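Local coordinates for protein putative dehydratase (Salmonella enterica subsp. enterica serovar Enteritidis, PDB 3TW9) that catalyses, at low rate in vitro, the magnesium-dependent dehydration of D-gluconate to 2-dehydro-3-deoxy-D-gluconate and probably has no significant role in D-gluconate degradation in vivo, at residues F219-A225 against H247-V253; L285-R289 against R315-Y319. All coordinates share one frame; numbering follows the deposited sequence.

Contact 1. Residues F219-A225 against H247-V253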
ATOM      1  N   PHE C 219      -7.601  36.422 -17.792  1.00 26.66           N
ATOM      2  CA  PHE C 219      -6.752  35.490 -18.514  1.00 23.69           C
ATOM      3  C   PHE C 219      -7.465  35.032 -19.768  1.00 31.99           C
ATOM      4  O   PHE C 219      -8.670  34.803 -19.741  1.00 32.51           O
ATOM      5  CB  PHE C 219      -6.457  34.290 -17.606  1.00 29.95           C
ATOM      6  CG  PHE C 219      -5.613  33.220 -18.241  1.00 49.65           C
ATOM      7  CD1 PHE C 219      -4.253  33.448 -18.506  1.00 53.68           C
ATOM      8  CD2 PHE C 219      -6.163  31.970 -18.538  1.00 43.34           C
ATOM      9  CE1 PHE C 219      -3.452  32.470 -19.074  1.00 33.73           C
ATOM     10  CE2 PHE C 219      -5.367  30.968 -19.108  1.00 41.09           C
ATOM     11  CZ  PHE C 219      -4.013  31.219 -19.362  1.00 46.18           C
ATOM     12  N   ASP C 220      -6.718  34.888 -20.857  1.00 22.13           N
ATOM     13  CA  ASP C 220      -7.277  34.423 -22.116  1.00 24.70           C
ATOM     14  C   ASP C 220      -6.813  32.995 -22.383  1.00 22.68           C
ATOM     15  O   ASP C 220      -5.677  32.783 -22.829  1.00 22.09           O
ATOM     16  CB  ASP C 220      -6.853  35.330 -23.266  1.00 24.00           C
ATOM     17  CG  ASP C 220      -7.570  35.001 -24.567  1.00 25.89           C
ATOM     18  OD1 ASP C 220      -7.897  33.827 -24.831  1.00 27.19           O
ATOM     19  OD2 ASP C 220      -7.813  35.922 -25.352  1.00 34.32           O
ATOM     20  N   PRO C 221      -7.699  32.008 -22.135  1.00 26.21           N
ATOM     21  CA  PRO C 221      -7.289  30.600 -22.239  1.00 22.23           C
ATOM     22  C   PRO C 221      -6.977  30.159 -23.662  1.00 22.06           C
ATOM     23  O   PRO C 221      -6.162  29.261 -23.858  1.00 26.53           O
ATOM     24  CB  PRO C 221      -8.510  29.834 -21.701  1.00 28.34           C
ATOM     25  CG  PRO C 221      -9.662  30.773 -21.877  1.00 25.91           C
ATOM     26  CD  PRO C 221      -9.105  32.150 -21.712  1.00 26.25           C
ATOM     27  N   ASP C 222      -7.618  30.782 -24.644  1.00 25.84           N
ATOM     28  CA  ASP C 222      -7.390  30.421 -26.039  1.00 30.88           C
ATOM     29  C   ASP C 222      -6.066  30.984 -26.562  1.00 27.56           C
ATOM     30  O   ASP C 222      -5.313  30.277 -27.241  1.00 28.11           O
ATOM     31  CB  ASP C 222      -8.573  30.826 -26.905  1.00 30.16           C
ATOM     32  CG  ASP C 222      -9.825  30.019 -26.584  1.00 47.13           C
ATOM     33  OD1 ASP C 222      -9.956  28.879 -27.079  1.00 63.45           O
ATOM     34  OD2 ASP C 222     -10.679  30.522 -25.830  1.00 45.75           O
ATOM     35  N   ALA C 223      -5.756  32.238 -26.221  1.00 23.55           N
ATOM     36  CA  ALA C 223      -4.433  32.809 -26.530  1.00 24.25           C
ATOM     37  C   ALA C 223      -3.332  31.958 -25.898  1.00 28.65           C
ATOM     38  O   ALA C 223      -2.343  31.626 -26.553  1.00 28.01           O
ATOM     39  CB  ALA C 223      -4.327  34.261 -26.035  1.00 27.12           C
ATOM     40  N   TYR C 224      -3.552  31.570 -24.641  1.00 24.11           N
ATOM     41  CA  TYR C 224      -2.599  30.749 -23.885  1.00 21.16           C
ATOM     42  C   TYR C 224      -2.324  29.441 -24.618  1.00 29.20           C
ATOM     43  O   TYR C 224      -1.159  29.071 -24.853  1.00 28.41           O
ATOM     44  CB  TYR C 224      -3.130  30.499 -22.458  1.00 24.35           C
ATOM     45  CG  TYR C 224      -2.580  29.234 -21.818  1.00 20.97           C
ATOM     46  CD1 TYR C 224      -1.253  29.162 -21.367  1.00 26.54           C
ATOM     47  CD2 TYR C 224      -3.386  28.086 -21.702  1.00 24.35           C
ATOM     48  CE1 TYR C 224      -0.745  27.990 -20.809  1.00 20.89           C
ATOM     49  CE2 TYR C 224      -2.886  26.913 -21.156  1.00 22.09           C
ATOM     50  CZ  TYR C 224      -1.564  26.863 -20.717  1.00 25.32           C
ATOM     51  OH  TYR C 224      -1.071  25.696 -20.155  1.00 24.26           O
ATOM     52  N   ALA C 225      -3.397  28.740 -24.986  1.00 21.53           N
ATOM     53  CA  ALA C 225      -3.271  27.383 -25.508  1.00 23.68           C
ATOM     54  C   ALA C 225      -2.603  27.372 -26.885  1.00 35.12           C
ATOM     55  O   ALA C 225      -1.886  26.424 -27.232  1.00 31.79           O
ATOM     56  CB  ALA C 225      -4.619  26.741 -25.587  1.00 23.44           C
ATOM     57  N   HIS C 247       5.263  21.294 -17.804  1.00 21.86           N
ATOM     58  CA  HIS C 247       4.377  22.415 -18.026  1.00 19.66           C
ATOM     59  C   HIS C 247       3.088  22.172 -17.277  1.00 26.05           C
ATOM     60  O   HIS C 247       2.507  21.096 -17.387  1.00 23.19           O
ATOM     61  CB  HIS C 247       4.075  22.643 -19.519  1.00 21.38           C
ATOM     62  CG  HIS C 247       3.193  23.832 -19.752  1.00 22.11           C
ATOM     63  ND1 HIS C 247       3.642  25.123 -19.570  1.00 19.79           N
ATOM     64  CD2 HIS C 247       1.873  23.928 -20.043  1.00 20.23           C
ATOM     65  CE1 HIS C 247       2.653  25.970 -19.804  1.00 24.24           C
ATOM     66  NE2 HIS C 247       1.564  25.270 -20.083  1.00 23.89           N
ATOM     67  N   ASP C 248       2.636  23.189 -16.559  1.00 19.74           N
ATOM     68  CA  ASP C 248       1.403  23.111 -15.775  1.00 18.48           C
ATOM     69  C   ASP C 248       0.271  23.866 -16.471  1.00 22.91           C
ATOM     70  O   ASP C 248       0.269  25.096 -16.566  1.00 22.71           O
ATOM     71  CB  ASP C 248       1.697  23.709 -14.371  1.00 23.43           C
ATOM     72  CG  ASP C 248       0.619  23.418 -13.348  1.00 31.16           C
ATOM     73  OD1 ASP C 248      -0.375  22.748 -13.686  1.00 32.47           O
ATOM     74  OD2 ASP C 248       0.777  23.850 -12.178  1.00 29.46           O
ATOM     75  N   VAL C 249      -0.724  23.123 -16.947  1.00 17.64           N
ATOM     76  CA  VAL C 249      -1.961  23.722 -17.484  1.00 18.86           C
ATOM     77  C   VAL C 249      -2.813  24.374 -16.366  1.00 20.32           C
ATOM     78  O   VAL C 249      -3.512  25.354 -16.617  1.00 20.58           O
ATOM     79  CB  VAL C 249      -2.787  22.644 -18.225  1.00 20.04           C
ATOM     80  CG1 VAL C 249      -4.077  23.216 -18.799  1.00 20.20           C
ATOM     81  CG2 VAL C 249      -1.951  22.029 -19.335  1.00 21.39           C
ATOM     82  N   HIS C 250      -2.763  23.789 -15.163  1.00 18.03           N
ATOM     83  CA  HIS C 250      -3.389  24.322 -13.944  1.00 18.53           C
ATOM     84  C   HIS C 250      -4.856  24.595 -14.165  1.00 24.71           C
ATOM     85  O   HIS C 250      -5.339  25.666 -13.821  1.00 23.98           O
ATOM     86  CB  HIS C 250      -2.671  25.613 -13.494  1.00 21.98           C
ATOM     87  CG  HIS C 250      -2.672  25.842 -12.016  1.00 24.27           C
ATOM     88  ND1 HIS C 250      -3.709  26.465 -11.356  1.00 24.69           N
ATOM     89  CD2 HIS C 250      -1.760  25.525 -11.065  1.00 31.32           C
ATOM     90  CE1 HIS C 250      -3.435  26.524 -10.064  1.00 23.41           C
ATOM     91  NE2 HIS C 250      -2.256  25.964  -9.860  1.00 30.26           N
ATOM     92  N   GLU C 251      -5.543  23.638 -14.802  1.00 17.16           N
ATOM     93  CA  GLU C 251      -6.994  23.678 -15.004  1.00 17.51           C
ATOM     94  C   GLU C 251      -7.531  24.915 -15.752  1.00 22.09           C
ATOM     95  O   GLU C 251      -8.718  25.253 -15.627  1.00 21.74           O
ATOM     96  CB  GLU C 251      -7.752  23.407 -13.660  1.00 19.21           C
ATOM     97  CG  GLU C 251      -7.647  24.489 -12.529  1.00 18.07           C
ATOM     98  CD  GLU C 251      -8.573  24.265 -11.340  1.00 24.42           C
ATOM     99  OE1 GLU C 251      -8.635  25.113 -10.408  1.00 20.68           O
ATOM    100  OE2 GLU C 251      -9.238  23.225 -11.301  1.00 21.69           O
ATOM    101  N   ARG C 252      -6.682  25.557 -16.559  1.00 22.92           N
ATOM    102  CA  ARG C 252      -7.029  26.877 -17.125  1.00 18.44           C
ATOM    103  C   ARG C 252      -7.806  26.864 -18.453  1.00 23.37           C
ATOM    104  O   ARG C 252      -8.284  27.913 -18.897  1.00 28.35           O
ATOM    105  CB  ARG C 252      -5.772  27.761 -17.233  1.00 18.38           C
ATOM    106  CG  ARG C 252      -5.266  28.239 -15.863  1.00 18.70           C
ATOM    107  CD  ARG C 252      -3.932  28.976 -15.984  1.00 30.18           C
ATOM    108  NE  ARG C 252      -2.823  28.131 -16.446  1.00 33.95           N
ATOM    109  CZ  ARG C 252      -1.722  28.588 -17.049  1.00 34.01           C
ATOM    110  NH1 ARG C 252      -1.585  29.891 -17.287  1.00 32.57           N
ATOM    111  NH2 ARG C 252      -0.760  27.745 -17.436  1.00 26.94           N
ATOM    112  N   VAL C 253      -7.961  25.691 -19.077  1.00 19.69           N
ATOM    113  CA  VAL C 253      -8.598  25.619 -20.403  1.00 17.61           C
ATOM    114  C   VAL C 253      -9.706  24.568 -20.420  1.00 22.43           C
ATOM    115  O   VAL C 253      -9.786  23.770 -19.489  1.00 19.67           O
ATOM    116  CB  VAL C 253      -7.598  25.307 -21.553  1.00 23.34           C
ATOM    117  CG1 VAL C 253      -6.523  26.411 -21.685  1.00 22.66           C
ATOM    118  CG2 VAL C 253      -6.938  23.929 -21.386  1.00 19.78           C
TER

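Contact 2. Residues L285-R289 against R315-Y319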
ATOM      1  N   LEU C 285     -10.560  12.602 -19.006  1.00 18.09           N
ATOM      2  CA  LEU C 285      -9.251  12.003 -19.206  1.00 20.05           C
ATOM      3  C   LEU C 285      -9.289  10.725 -20.042  1.00 21.36           C
ATOM      4  O   LEU C 285      -8.308  10.435 -20.718  1.00 17.38           O
ATOM      5  CB  LEU C 285      -8.492  11.805 -17.881  1.00 16.53           C
ATOM      6  CG  LEU C 285      -8.034  13.161 -17.275  1.00 13.69           C
ATOM      7  CD1 LEU C 285      -7.579  12.994 -15.806  1.00 20.30           C
ATOM      8  CD2 LEU C 285      -6.910  13.671 -18.166  1.00 22.50           C
ATOM      9  N   LYS C 286     -10.419  10.002 -20.046  1.00 18.05           N
ATOM     10  CA  LYS C 286     -10.537   8.814 -20.921  1.00 14.74           C
ATOM     11  C   LYS C 286     -10.333   9.209 -22.385  1.00 18.06           C
ATOM     12  O   LYS C 286      -9.526   8.589 -23.110  1.00 21.03           O
ATOM     13  CB  LYS C 286     -11.888   8.108 -20.684  1.00 17.86           C
ATOM     14  CG  LYS C 286     -12.175   6.939 -21.642  1.00 22.69           C
ATOM     15  CD  LYS C 286     -13.573   6.378 -21.378  1.00 30.75           C
ATOM     16  CE  LYS C 286     -13.987   5.361 -22.412  1.00 40.96           C
ATOM     17  NZ  LYS C 286     -13.495   4.025 -22.017  1.00 48.52           N
ATOM     18  N   MET C 287     -11.007  10.274 -22.821  1.00 15.81           N
ATOM     19  CA  MET C 287     -10.856  10.752 -24.189  1.00 16.43           C
ATOM     20  C   MET C 287      -9.418  11.212 -24.433  1.00 17.81           C
ATOM     21  O   MET C 287      -8.833  10.881 -25.461  1.00 16.04           O
ATOM     22  CB  MET C 287     -11.810  11.919 -24.469  1.00 19.27           C
ATOM     23  CG  MET C 287     -11.636  12.500 -25.835  1.00 15.96           C
ATOM     24  SD  MET C 287     -12.692  13.937 -26.110  1.00 19.63           S
ATOM     25  CE  MET C 287     -12.161  14.421 -27.767  1.00 17.25           C
ATOM     26  N   LEU C 288      -8.874  12.009 -23.511  1.00 16.33           N
ATOM     27  CA  LEU C 288      -7.474  12.439 -23.625  1.00 15.08           C
ATOM     28  C   LEU C 288      -6.551  11.247 -23.901  1.00 17.87           C
ATOM     29  O   LEU C 288      -5.664  11.308 -24.776  1.00 18.30           O
ATOM     30  CB  LEU C 288      -6.998  13.214 -22.367  1.00 14.98           C
ATOM     31  CG  LEU C 288      -5.614  13.903 -22.517  1.00 19.32           C
ATOM     32  CD1 LEU C 288      -5.565  15.189 -21.693  1.00 22.36           C
ATOM     33  CD2 LEU C 288      -4.408  13.003 -22.122  1.00 24.60           C
ATOM     34  N   ARG C 289      -6.761  10.157 -23.171  1.00 19.20           N
ATOM     35  CA  ARG C 289      -5.834   9.001 -23.238  1.00 20.81           C
ATOM     36  C   ARG C 289      -6.047   8.042 -24.424  1.00 19.75           C
ATOM     37  O   ARG C 289      -5.224   7.154 -24.672  1.00 18.92           O
ATOM     38  CB  ARG C 289      -5.815   8.257 -21.894  1.00 17.81           C
ATOM     39  CG  ARG C 289      -5.425   9.128 -20.710  1.00 19.09           C
ATOM     40  CD  ARG C 289      -3.937   9.390 -20.672  1.00 12.69           C
ATOM     41  NE  ARG C 289      -3.251   8.345 -19.949  1.00 17.17           N
ATOM     42  CZ  ARG C 289      -1.986   8.446 -19.532  1.00 16.81           C
ATOM     43  NH1 ARG C 289      -1.261   9.488 -19.882  1.00 17.49           N
ATOM     44  NH2 ARG C 289      -1.439   7.470 -18.808  1.00 15.19           N
ATOM     45  N   ARG C 315      -5.425   3.709 -15.452  1.00 16.34           N
ATOM     46  CA  ARG C 315      -4.112   4.175 -15.969  1.00 13.67           C
ATOM     47  C   ARG C 315      -4.264   5.418 -16.864  1.00 21.74           C
ATOM     48  O   ARG C 315      -3.720   5.497 -17.978  1.00 18.43           O
ATOM     49  CB  ARG C 315      -3.356   2.998 -16.616  1.00 17.05           C
ATOM     50  CG  ARG C 315      -2.912   1.977 -15.527  1.00 16.72           C
ATOM     51  CD  ARG C 315      -2.653   0.557 -16.032  1.00 24.90           C
ATOM     52  NE  ARG C 315      -3.873  -0.060 -16.546  1.00 18.09           N
ATOM     53  CZ  ARG C 315      -4.923  -0.428 -15.805  1.00 19.29           C
ATOM     54  NH1 ARG C 315      -4.933  -0.316 -14.478  1.00 24.08           N
ATOM     55  NH2 ARG C 315      -5.987  -0.931 -16.406  1.00 22.41           N
ATOM     56  N   LEU C 316      -5.034   6.387 -16.372  1.00 18.18           N
ATOM     57  CA  LEU C 316      -5.364   7.595 -17.161  1.00 19.54           C
ATOM     58  C   LEU C 316      -4.414   8.746 -16.873  1.00 16.45           C
ATOM     59  O   LEU C 316      -4.510   9.822 -17.465  1.00 18.16           O
ATOM     60  CB  LEU C 316      -6.805   8.035 -16.866  1.00 17.23           C
ATOM     61  CG  LEU C 316      -7.901   7.058 -17.309  1.00 19.77           C
ATOM     62  CD1 LEU C 316      -9.244   7.611 -16.889  1.00 21.56           C
ATOM     63  CD2 LEU C 316      -7.876   6.830 -18.827  1.00 21.58           C
ATOM     64  N   ILE C 317      -3.506   8.518 -15.930  1.00 18.11           N
ATOM     65  CA  ILE C 317      -2.423   9.456 -15.635  1.00 16.04           C
ATOM     66  C   ILE C 317      -1.138   8.656 -15.432  1.00 19.08           C
ATOM     67  O   ILE C 317      -1.192   7.455 -15.199  1.00 17.66           O
ATOM     68  CB  ILE C 317      -2.673  10.296 -14.339  1.00 18.81           C
ATOM     69  CG1 ILE C 317      -2.821   9.391 -13.123  1.00 17.25           C
ATOM     70  CG2 ILE C 317      -3.906  11.176 -14.478  1.00 19.53           C
ATOM     71  CD1 ILE C 317      -2.970  10.141 -11.775  1.00 17.09           C
ATOM     72  N   ASP C 318      -0.005   9.362 -15.481  1.00 16.13           N
ATOM     73  CA  ASP C 318       1.307   8.764 -15.310  1.00 16.65           C
ATOM     74  C   ASP C 318       2.007   9.228 -14.015  1.00 14.15           C
ATOM     75  O   ASP C 318       2.921   8.568 -13.544  1.00 16.36           O
ATOM     76  CB  ASP C 318       2.151   9.193 -16.490  1.00 19.08           C
ATOM     77  CG  ASP C 318       1.505   8.834 -17.789  1.00 15.14           C
ATOM     78  OD1 ASP C 318       1.322   7.597 -18.003  1.00 17.81           O
ATOM     79  OD2 ASP C 318       1.148   9.760 -18.524  1.00 17.23           O
ATOM     80  N   TYR C 319       1.541  10.331 -13.443  1.00 20.40           N
ATOM     81  CA  TYR C 319       2.044  10.857 -12.167  1.00 21.75           C
ATOM     82  C   TYR C 319       0.903  11.332 -11.291  1.00 17.41           C
ATOM     83  O   TYR C 319       0.014  12.047 -11.771  1.00 17.58           O
ATOM     84  CB  TYR C 319       3.020  12.050 -12.367  1.00 14.74           C
ATOM     85  CG  TYR C 319       4.200  11.693 -13.170  1.00 13.07           C
ATOM     86  CD1 TYR C 319       5.384  11.262 -12.526  1.00 18.02           C
ATOM     87  CD2 TYR C 319       4.185  11.795 -14.576  1.00 17.33           C
ATOM     88  CE1 TYR C 319       6.497  10.934 -13.269  1.00 21.54           C
ATOM     89  CE2 TYR C 319       5.316  11.443 -15.327  1.00 19.94           C
ATOM     90  CZ  TYR C 319       6.457  11.022 -14.656  1.00 20.73           C
ATOM     91  OH  TYR C 319       7.585  10.679 -15.377  1.00 19.40           O
TER

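Contact 1. Residues F219-A225 against H247-V253
Arg-252 touches the rings of both Phe-219 and Tyr-224. Arg-252 CB lies 3.7 Å from Phe-219 CE2. Its CD stays beside the same ring, near CE2 and CZ. The chain then bends at chi3 (-65°), which turns the guanidinium back toward its own loop. There NE donates to Val-249 O at 2.9 Å, from above the carbonyl plane. Arg-252 N reaches that oxygen from the other face, closing the type I' turn of Val-249 to Arg-252. CZ sits over one face of Tyr-224, offset toward the rim, in a cation-pi contact 4.3 Å from the ring centroid. The two planes are 45° apart, so this is not a flat stack. NH1 meets Phe-219 obliquely, 3.5 Å from CZ of that ring. NH2 donates to Asp-248 O at 3.0 Å, in the carbonyl plane.

Tyr-224 reaches out from helix 221-239. Its OH and His-247 NE2 share a hydrogen bond of 2.7 Å. The two rings meet rim to rim, with planes at 20°. His-247 ND1 is bonded to Cys-178 O, so both ring nitrogens are engaged. At the edge of Tyr-224, Val-253 CG1 packs 3.6 Å from CD2. CG1 also touches Pro-221, and Pro-221 CB rests on Arg-252 O.

Asp-248, a magnesium ligand, and His-250, probably a proton donor/acceptor, belong to this segment. Tyr-224 probably steadies the guanidinium charge. The bonds from NH2 and NE to Asp-248 O and Val-249 O are consistent with a second-shell hold on the backbone carrying the magnesium ligand.

Contact 2. Residues L285-R289 against R315-Y319
Arg-315 offers its backbone O to Arg-289. NH2 of Arg-289 donates to it at 3.1 Å, from above the carbonyl plane, and a weak bond from NE points to the same oxygen. Arg-315 has a positive phi and is the C-prime residue of the Schellman motif that ends helix 305-313. Its own side chain leads away, and NH1 bonds to Asn-343 OD1.

Leu-316 follows and packs on helix 285-291. Its CD2 lies 3.9 Å from both Lys-286 CA and Arg-289 CG, and its CB faces Leu-285 CB. Its carbonyl O sits over one face of the Arg-289 guanidinium, offset toward the rim.

Ile-317 adds its backbone N over a face of that guanidinium too. Its CG2 meets Leu-285 CD1 at 4.3 Å, and its side chain also touches Met-298 of strand 296-298.

Asp-318 closes the contact with a two-pronged, end-on salt bridge. Its OD2 takes NH1 of Arg-289 at 2.8 Å, on the syn side. Its OD1 takes NH2 at 2.9 Å, nearly straight at 176° but from above the carboxylate plane. The guanidinium and carboxylate planes are 49° apart. Bends at chi2 and chi3 fold Arg-289 over Leu-316 and bring its end to this carboxylate. OD2 also accepts from Ile-296 N, which ties the acid to the neighbouring strand 296-298.

Tyr-319 then begins strand 319-320. This is helix-to-loop packing on the outer layer of a beta/alpha-barrel, where one helix clamps the loop leading into a neighbouring strand.

In the fold
Both contacts lie in the enolase-type C-terminal domain, whose parallel strands form the barrel of the mandelate racemase family. Contact 1 is complete in the sequence before contact 2 begins. Their centres are 19 Å apart, and a gap of about 8 Å separates their nearest atoms. Strands 244-248, 272-274, 296-298 and 319-320 lie side by side, so the two sites are linked through one sheet. Helix 255-265 touches both: Leu-261 meets Tyr-224, and Ile-259 meets Leu-288. Contact 1 lies at the magnesium end of strand 244-248, in the loop that follows it. Contact 2 lies where the chain enters strand 319-320.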